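Local structure of aminotransferase class I and II (Anaerococcus prevotii, 4EMY) at residues S59-L64 and S262-G267; E79-Y84 and A304-L309; L251-A256 and V274-S279. The protein binds pyridoxal 5'-phosphate as a homodimer and, like other members of its aminotransferase family, probably catalyses transamination. All blocks are in the same frame, centred on the assembly; numbering follows the deposited sequence.

Contact 1: residues S59-L64 and S262-G267; sequences SVYDRL and SHTAYG
The phenol of Tyr61 donates a hydrogen bond to the backbone of the loop opposite, with its OH 2.7 Å from Thr264 O. It comes in within the carbonyl plane, at a C=O...O angle of 136°, and so uses a lone pair of the oxygen. That oxygen in turn lies at the edge of the ring, close to its plane. Tyr61 can reach this far because CG stands anti to the carbonyl carbon (chi1 -67°), which carries the ring out from helix 58-66; past the bond, OH comes within 3.4 Å of Ala265 CA.

One residue earlier, His263 O faces a different partner. Both methyls of Val60 rest against His263 O, CG2 at 3.4 Å and CG1 at 3.5 Å, while CG2 also lies near the CB of His263. The same oxygen accepts a bond from Thr264 OG1, whose donor stands above the carbonyl plane and not on a lone pair; OG1 is also bonded to Leu57 N, just ahead of the helix. Within the loop, ND1 of His263 and Ser262 OG are hydrogen-bonded in the plane of the imidazole, which probably limits the turn of the ring, and that ring stacks on Tyr321.

The loop follows directly on Ser260 and Lys261, both of which bind the cofactor, so the helix packs against the backbone next to the cofactor site. Asp62 forms a salt bridge with Arg69 of the second subunit, and Tyr266 meets Tyr75 of that subunit edge-to-face, which places the contact at the dimer interface. Within the chain, helix 303-311 lies against Val60 and His263, and helix 315-345 packs on Ser59 and Thr264.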
# COMPACT_ATOMS: atom_id res chain seq x y z
N SER A 59 24.66 5.55 1.20
CA SER A 59 24.15 6.93 1.28
C SER A 59 22.65 6.98 1.54
O SER A 59 22.16 7.94 2.13
CB SER A 59 24.47 7.68 0.00
OG SER A 59 23.85 7.06 -1.11
N VAL A 60 21.93 5.95 1.09
CA VAL A 60 20.52 5.80 1.40
C VAL A 60 20.32 5.27 2.82
O VAL A 60 19.74 5.94 3.67
CB VAL A 60 19.79 4.91 0.36
CG1 VAL A 60 18.32 4.74 0.72
CG2 VAL A 60 19.93 5.49 -1.03
N TYR A 61 20.83 4.07 3.09
CA TYR A 61 20.60 3.39 4.38
C TYR A 61 21.32 3.96 5.62
O TYR A 61 20.92 3.65 6.75
CB TYR A 61 20.78 1.87 4.24
CG TYR A 61 19.71 1.29 3.36
CD1 TYR A 61 18.52 0.81 3.90
CD2 TYR A 61 19.85 1.29 1.97
CE1 TYR A 61 17.52 0.32 3.08
CE2 TYR A 61 18.86 0.80 1.14
CZ TYR A 61 17.70 0.32 1.71
OH TYR A 61 16.71 -0.17 0.89
N ASP A 62 22.34 4.79 5.41
CA ASP A 62 22.94 5.53 6.52
C ASP A 62 21.94 6.52 7.12
O ASP A 62 21.88 6.71 8.34
CB ASP A 62 24.22 6.27 6.10
CG ASP A 62 25.40 5.34 5.88
OD1 ASP A 62 25.45 4.25 6.50
OD2 ASP A 62 26.29 5.69 5.07
N ARG A 63 21.14 7.16 6.26
CA ARG A 63 20.12 8.11 6.70
C ARG A 63 19.10 7.45 7.62
O ARG A 63 18.74 8.01 8.64
CB ARG A 63 19.42 8.77 5.52
CG ARG A 63 20.35 9.42 4.51
CD ARG A 63 21.30 10.42 5.15
NE ARG A 63 22.62 10.29 4.54
CZ ARG A 63 23.71 9.87 5.17
NH1 ARG A 63 23.67 9.55 6.46
NH2 ARG A 63 24.86 9.79 4.52
N LEU A 64 18.64 6.26 7.23
CA LEU A 64 17.74 5.47 8.06
C LEU A 64 18.41 5.12 9.39
O LEU A 64 17.78 5.21 10.45
CB LEU A 64 17.29 4.20 7.32
CG LEU A 64 16.44 3.17 8.07
CD1 LEU A 64 15.06 3.73 8.39
CD2 LEU A 64 16.33 1.88 7.28
N SER A 262 16.14 3.61 -8.10
CA SER A 262 17.02 4.77 -7.96
C SER A 262 17.69 4.86 -6.58
O SER A 262 18.81 5.37 -6.46
CB SER A 262 16.21 6.03 -8.20
OG SER A 262 15.25 6.20 -7.18
N HIS A 263 17.01 4.36 -5.55
CA HIS A 263 17.52 4.46 -4.18
C HIS A 263 17.74 3.11 -3.56
O HIS A 263 17.95 3.02 -2.34
CB HIS A 263 16.59 5.32 -3.33
CG HIS A 263 16.60 6.78 -3.71
ND1 HIS A 263 16.18 7.21 -4.92
CD2 HIS A 263 17.01 7.90 -3.01
CE1 HIS A 263 16.31 8.55 -4.98
NE2 HIS A 263 16.82 8.97 -3.81
N THR A 264 17.73 2.07 -4.39
CA THR A 264 17.88 0.68 -3.94
C THR A 264 17.00 0.45 -2.72
O THR A 264 17.47 -0.02 -1.68
CB THR A 264 19.36 0.29 -3.66
OG1 THR A 264 19.94 1.16 -2.68
CG2 THR A 264 20.19 0.37 -4.93
N ALA A 265 15.72 0.79 -2.85
CA ALA A 265 14.79 0.85 -1.72
C ALA A 265 13.47 0.14 -2.01
O ALA A 265 12.39 0.63 -1.66
CB ALA A 265 14.55 2.30 -1.33
N TYR A 266 13.57 -1.03 -2.64
CA TYR A 266 12.42 -1.84 -3.07
C TYR A 266 11.51 -2.22 -1.91
O TYR A 266 10.29 -2.04 -1.99
CB TYR A 266 12.90 -3.12 -3.77
CG TYR A 266 14.19 -3.01 -4.56
CD1 TYR A 266 14.17 -2.99 -5.96
CD2 TYR A 266 15.43 -2.95 -3.92
CE1 TYR A 266 15.34 -2.89 -6.69
CE2 TYR A 266 16.61 -2.86 -4.64
CZ TYR A 266 16.57 -2.83 -6.02
OH TYR A 266 17.74 -2.74 -6.73
N GLY A 267 12.11 -2.74 -0.84
CA GLY A 267 11.37 -3.27 0.31
C GLY A 267 10.86 -2.20 1.26
O GLY A 267 10.20 -2.50 2.25

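Contact 2: residues E79-Y84 and A304-L309; sequences EGEKDY and AAQNIL
Gln306 lies across the ring of Tyr84, the two side chains running at about a right angle while the amide and ring planes, 25° apart, are stacked. Gln306 CA and CB meet Tyr84 CD1 at the rim of the ring, at 3.3 and 3.5 Å. Gln306 CG sits over one face, 3.7 Å from the centroid of the Tyr84 ring and displaced toward the rim, and makes a CH-pi contact. The ring is brought under it because Tyr84 CG stands anti to its backbone N (chi1 176°); its phenol is bonded to Gly271 O and Ser270 OG. Leu309 adds CD2 at 3.7 Å from Tyr84 CD1, obliquely to the ring.

Extended beyond CG, Gln306 takes its amide past the ring to the start of helix 82-93. There Gln306 OE1 accepts from Glu81 N, the backbone of the N-cap residue, at 3.0 Å; the N-H points almost straight at it (167°), although the donor stands well above the amide carbonyl plane. Gly80 CA approaches the same oxygen, and Glu81 CG lies 3.6 Å from Gln306 OE1. The carboxylate of Glu81 turns elsewhere, OE2 bonding to His303 NE2.

With an alanine here, which lacks CG and the amide, Glu81 N would probably lose its acceptor and the Tyr84 ring its CH-pi partner. In Gln306 a single side chain joins two chemistries, its methylenes packing on an aromatic ring and its carbonyl satisfying the N-H of an N-cap residue.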
# COMPACT_ATOMS: atom_id res chain seq x y z
N GLU A 79 -1.01 12.38 1.78
CA GLU A 79 -0.46 12.72 0.48
C GLU A 79 1.04 12.50 0.43
O GLU A 79 1.62 12.43 -0.66
CB GLU A 79 -0.79 14.18 0.15
CG GLU A 79 -2.26 14.44 -0.18
CD GLU A 79 -3.14 14.73 1.03
OE1 GLU A 79 -2.64 14.67 2.18
OE2 GLU A 79 -4.34 15.04 0.83
N GLY A 80 1.64 12.36 1.61
CA GLY A 80 3.09 12.30 1.77
C GLY A 80 3.51 13.61 2.39
O GLY A 80 2.78 14.60 2.33
N GLU A 81 4.69 13.60 3.02
CA GLU A 81 5.28 14.78 3.64
C GLU A 81 5.38 15.93 2.64
O GLU A 81 5.75 15.73 1.48
CB GLU A 81 6.67 14.46 4.20
CG GLU A 81 6.67 13.69 5.52
CD GLU A 81 6.24 14.52 6.73
OE1 GLU A 81 6.31 15.77 6.66
OE2 GLU A 81 5.85 13.93 7.75
N LYS A 82 5.03 17.13 3.10
CA LYS A 82 5.04 18.34 2.27
C LYS A 82 6.35 18.47 1.50
O LYS A 82 6.33 18.75 0.29
CB LYS A 82 4.76 19.57 3.15
CG LYS A 82 5.10 20.93 2.58
CD LYS A 82 5.73 21.81 3.66
CE LYS A 82 5.81 23.28 3.27
NZ LYS A 82 4.47 23.93 3.30
N ASP A 83 7.48 18.24 2.18
CA ASP A 83 8.80 18.31 1.55
C ASP A 83 9.11 17.15 0.62
O ASP A 83 9.71 17.35 -0.43
CB ASP A 83 9.88 18.45 2.62
CG ASP A 83 9.94 19.85 3.21
OD1 ASP A 83 10.94 20.14 3.91
OD2 ASP A 83 9.02 20.67 2.96
N TYR A 84 8.73 15.94 1.01
CA TYR A 84 8.80 14.77 0.12
C TYR A 84 8.14 15.04 -1.24
O TYR A 84 8.76 14.84 -2.28
CB TYR A 84 8.17 13.53 0.77
CG TYR A 84 8.10 12.27 -0.09
CD1 TYR A 84 9.14 11.34 -0.09
CD2 TYR A 84 6.96 12.00 -0.88
CE1 TYR A 84 9.07 10.18 -0.86
CE2 TYR A 84 6.88 10.85 -1.65
CZ TYR A 84 7.93 9.94 -1.64
OH TYR A 84 7.86 8.79 -2.39
N ALA A 304 9.54 6.40 7.03
CA ALA A 304 11.01 6.46 6.99
C ALA A 304 11.57 6.78 5.60
O ALA A 304 12.48 7.60 5.47
CB ALA A 304 11.64 5.18 7.54
N ALA A 305 11.00 6.14 4.57
CA ALA A 305 11.46 6.31 3.20
C ALA A 305 11.28 7.75 2.68
O ALA A 305 12.12 8.27 1.94
CB ALA A 305 10.75 5.33 2.28
N GLN A 306 10.19 8.39 3.09
CA GLN A 306 9.92 9.76 2.70
C GLN A 306 10.94 10.69 3.33
O GLN A 306 11.46 11.58 2.67
CB GLN A 306 8.51 10.18 3.11
CG GLN A 306 7.42 9.40 2.40
CD GLN A 306 6.03 9.90 2.73
OE1 GLN A 306 5.85 10.91 3.42
NE2 GLN A 306 5.02 9.19 2.24
N ASN A 307 11.22 10.47 4.60
CA ASN A 307 12.21 11.24 5.33
C ASN A 307 13.63 11.03 4.79
O ASN A 307 14.45 11.95 4.82
CB ASN A 307 12.13 10.94 6.83
CG ASN A 307 10.88 11.52 7.46
OD1 ASN A 307 10.52 12.67 7.19
ND2 ASN A 307 10.22 10.74 8.31
N ILE A 308 13.89 9.82 4.29
CA ILE A 308 15.17 9.52 3.64
C ILE A 308 15.37 10.43 2.44
O ILE A 308 16.42 11.07 2.32
CB ILE A 308 15.30 8.02 3.26
CG1 ILE A 308 15.46 7.16 4.53
CG2 ILE A 308 16.50 7.79 2.34
CD1 ILE A 308 15.37 5.67 4.30
N LEU A 309 14.36 10.53 1.58
CA LEU A 309 14.43 11.41 0.41
C LEU A 309 14.65 12.88 0.79
O LEU A 309 15.41 13.59 0.13
CB LEU A 309 13.19 11.27 -0.47
CG LEU A 309 13.29 11.84 -1.88
CD1 LEU A 309 14.12 10.92 -2.76
CD2 LEU A 309 11.91 12.03 -2.49

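Contact 3: residues L251-A256 and V274-S279; sequences LFVVVA and VGISSS
Val255 and Val274 form a hydrogen-bonded antiparallel pair and exchange both of their main-chain bonds. Val255 N lies 2.7 Å from Val274 O and Val274 N lies 2.9 Å from Val255 O, each N-H pointing almost straight at its acceptor (176° and 175°). Two residues along, Val253 and Ile276 repeat the pattern less evenly. Ile276 N bonds to Val253 O at 2.9 Å, whereas the return bond from Val253 N to Ile276 O is weak at 3.5 Å. Val254 and Gly275 make the non-hydrogen-bonded pair between them, where the strands are tied by CA-H...O contacts from Gly275 CA to Val253 O and from Val254 CA to Val274 O.

Val253, Val255, Val274 and Ile276 pack along one face. Val253 and Ile276 lie side by side and point the same way, with CG1 to CG1 at 3.9 Å, and Val255 and Val274 stand next to them. On the other face Phe252, its CG anti to the backbone N (chi1 -168°), folds over the neighbouring strand: CZ comes 3.8 Å from Gly275 CA, where a CB would run into the ring, and Ser277 CB meets the ring at its edge, 3.9 Å from CD1. Ser277 OG accepts from Ser279 N, an ST turn that leads the chain from the strand into the next helix.

Strand 271-277 is the antiparallel member beside the parallel strands of the mixed sheet of the large domain, an arrangement known from fold-type I pyridoxal-phosphate enzymes. Strand 218-224 flanks 251-258 on its other side, and 101-107 flanks 271-277. Helix 82-93 covers the face of Val255, Val274 and Ile276, and helix 280-297 covers that of Phe252 and Val254.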
# COMPACT_ATOMS: atom_id res chain seq x y z
N LEU A 251 -5.95 16.64 -21.89
CA LEU A 251 -4.83 15.71 -22.01
C LEU A 251 -4.00 15.72 -20.74
O LEU A 251 -3.05 16.49 -20.59
CB LEU A 251 -3.97 16.03 -23.23
CG LEU A 251 -2.82 15.07 -23.60
CD1 LEU A 251 -3.32 13.65 -23.81
CD2 LEU A 251 -2.10 15.56 -24.85
N PHE A 252 -4.38 14.85 -19.80
CA PHE A 252 -3.71 14.78 -18.51
C PHE A 252 -2.51 13.84 -18.58
O PHE A 252 -2.46 12.93 -19.41
CB PHE A 252 -4.71 14.36 -17.43
CG PHE A 252 -4.19 14.53 -16.02
CD1 PHE A 252 -3.67 15.75 -15.60
CD2 PHE A 252 -4.25 13.48 -15.12
CE1 PHE A 252 -3.20 15.91 -14.31
CE2 PHE A 252 -3.78 13.63 -13.83
CZ PHE A 252 -3.26 14.85 -13.42
N VAL A 253 -1.53 14.07 -17.71
CA VAL A 253 -0.32 13.25 -17.65
C VAL A 253 -0.07 12.84 -16.20
O VAL A 253 -0.02 13.70 -15.32
CB VAL A 253 0.92 13.99 -18.22
CG1 VAL A 253 2.19 13.20 -17.96
CG2 VAL A 253 0.77 14.22 -19.71
N VAL A 254 0.05 11.54 -15.96
CA VAL A 254 0.49 11.03 -14.66
C VAL A 254 1.82 10.31 -14.83
O VAL A 254 1.92 9.33 -15.58
CB VAL A 254 -0.53 10.08 -14.00
CG1 VAL A 254 -0.08 9.72 -12.59
CG2 VAL A 254 -1.91 10.70 -13.96
N VAL A 255 2.84 10.80 -14.14
CA VAL A 255 4.16 10.19 -14.19
C VAL A 255 4.33 9.34 -12.94
O VAL A 255 4.14 9.82 -11.82
CB VAL A 255 5.27 11.27 -14.33
CG1 VAL A 255 6.65 10.70 -14.03
CG2 VAL A 255 5.25 11.86 -15.73
N ALA A 256 4.65 8.06 -13.13
CA ALA A 256 4.82 7.13 -12.00
C ALA A 256 6.28 7.08 -11.53
O ALA A 256 7.13 6.46 -12.17
CB ALA A 256 4.29 5.75 -12.34
N VAL A 274 2.90 11.70 -9.96
CA VAL A 274 3.05 13.11 -10.29
C VAL A 274 2.19 13.47 -11.50
O VAL A 274 2.36 12.91 -12.59
CB VAL A 274 4.53 13.47 -10.56
CG1 VAL A 274 4.69 14.96 -10.78
CG2 VAL A 274 5.41 13.02 -9.41
N GLY A 275 1.26 14.40 -11.31
CA GLY A 275 0.37 14.86 -12.37
C GLY A 275 0.80 16.19 -12.97
O GLY A 275 1.36 17.04 -12.28
N ILE A 276 0.53 16.35 -14.27
CA ILE A 276 0.84 17.58 -14.99
C ILE A 276 -0.41 18.06 -15.72
O ILE A 276 -1.00 17.31 -16.50
CB ILE A 276 1.94 17.37 -16.07
CG1 ILE A 276 2.95 16.27 -15.68
CG2 ILE A 276 2.62 18.69 -16.43
CD1 ILE A 276 3.99 16.68 -14.67
N SER A 277 -0.83 19.30 -15.46
CA SER A 277 -1.95 19.90 -16.18
C SER A 277 -1.81 21.40 -16.34
O SER A 277 -1.16 22.07 -15.54
CB SER A 277 -3.28 19.59 -15.49
OG SER A 277 -4.37 20.09 -16.24
N SER A 278 -2.44 21.93 -17.38
CA SER A 278 -2.53 23.37 -17.58
C SER A 278 -3.64 23.98 -16.73
O SER A 278 -3.69 25.20 -16.54
CB SER A 278 -2.74 23.70 -19.06
OG SER A 278 -3.83 22.96 -19.57
N SER A 279 -4.53 23.13 -16.21
CA SER A 279 -5.65 23.57 -15.38
C SER A 279 -5.40 23.34 -13.90
O SER A 279 -5.00 22.25 -13.49
CB SER A 279 -6.95 22.88 -15.82
OG SER A 279 -8.04 23.24 -14.99

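From the N terminus, helix 58-66 comes first, and contact 1 closes a loop of nearly 200 residues by joining it to the loop after strand 251-258. Contact 2 opens soon afterwards, at 79-84, and closes later, at 304-309, so the two cross. Contact 3 is a local closure between neighbouring antiparallel strands; it is nested inside contact 2, and it crosses contact 1 because 262-267 belongs to the connection between its strands. Contacts 1 and 2 also touch, His263 packing on Leu309, and Val60 and Leu64 on Ile308. Contact 3 stands apart in the central sheet, whose strand 251-258 leads into the cofactor-binding loop.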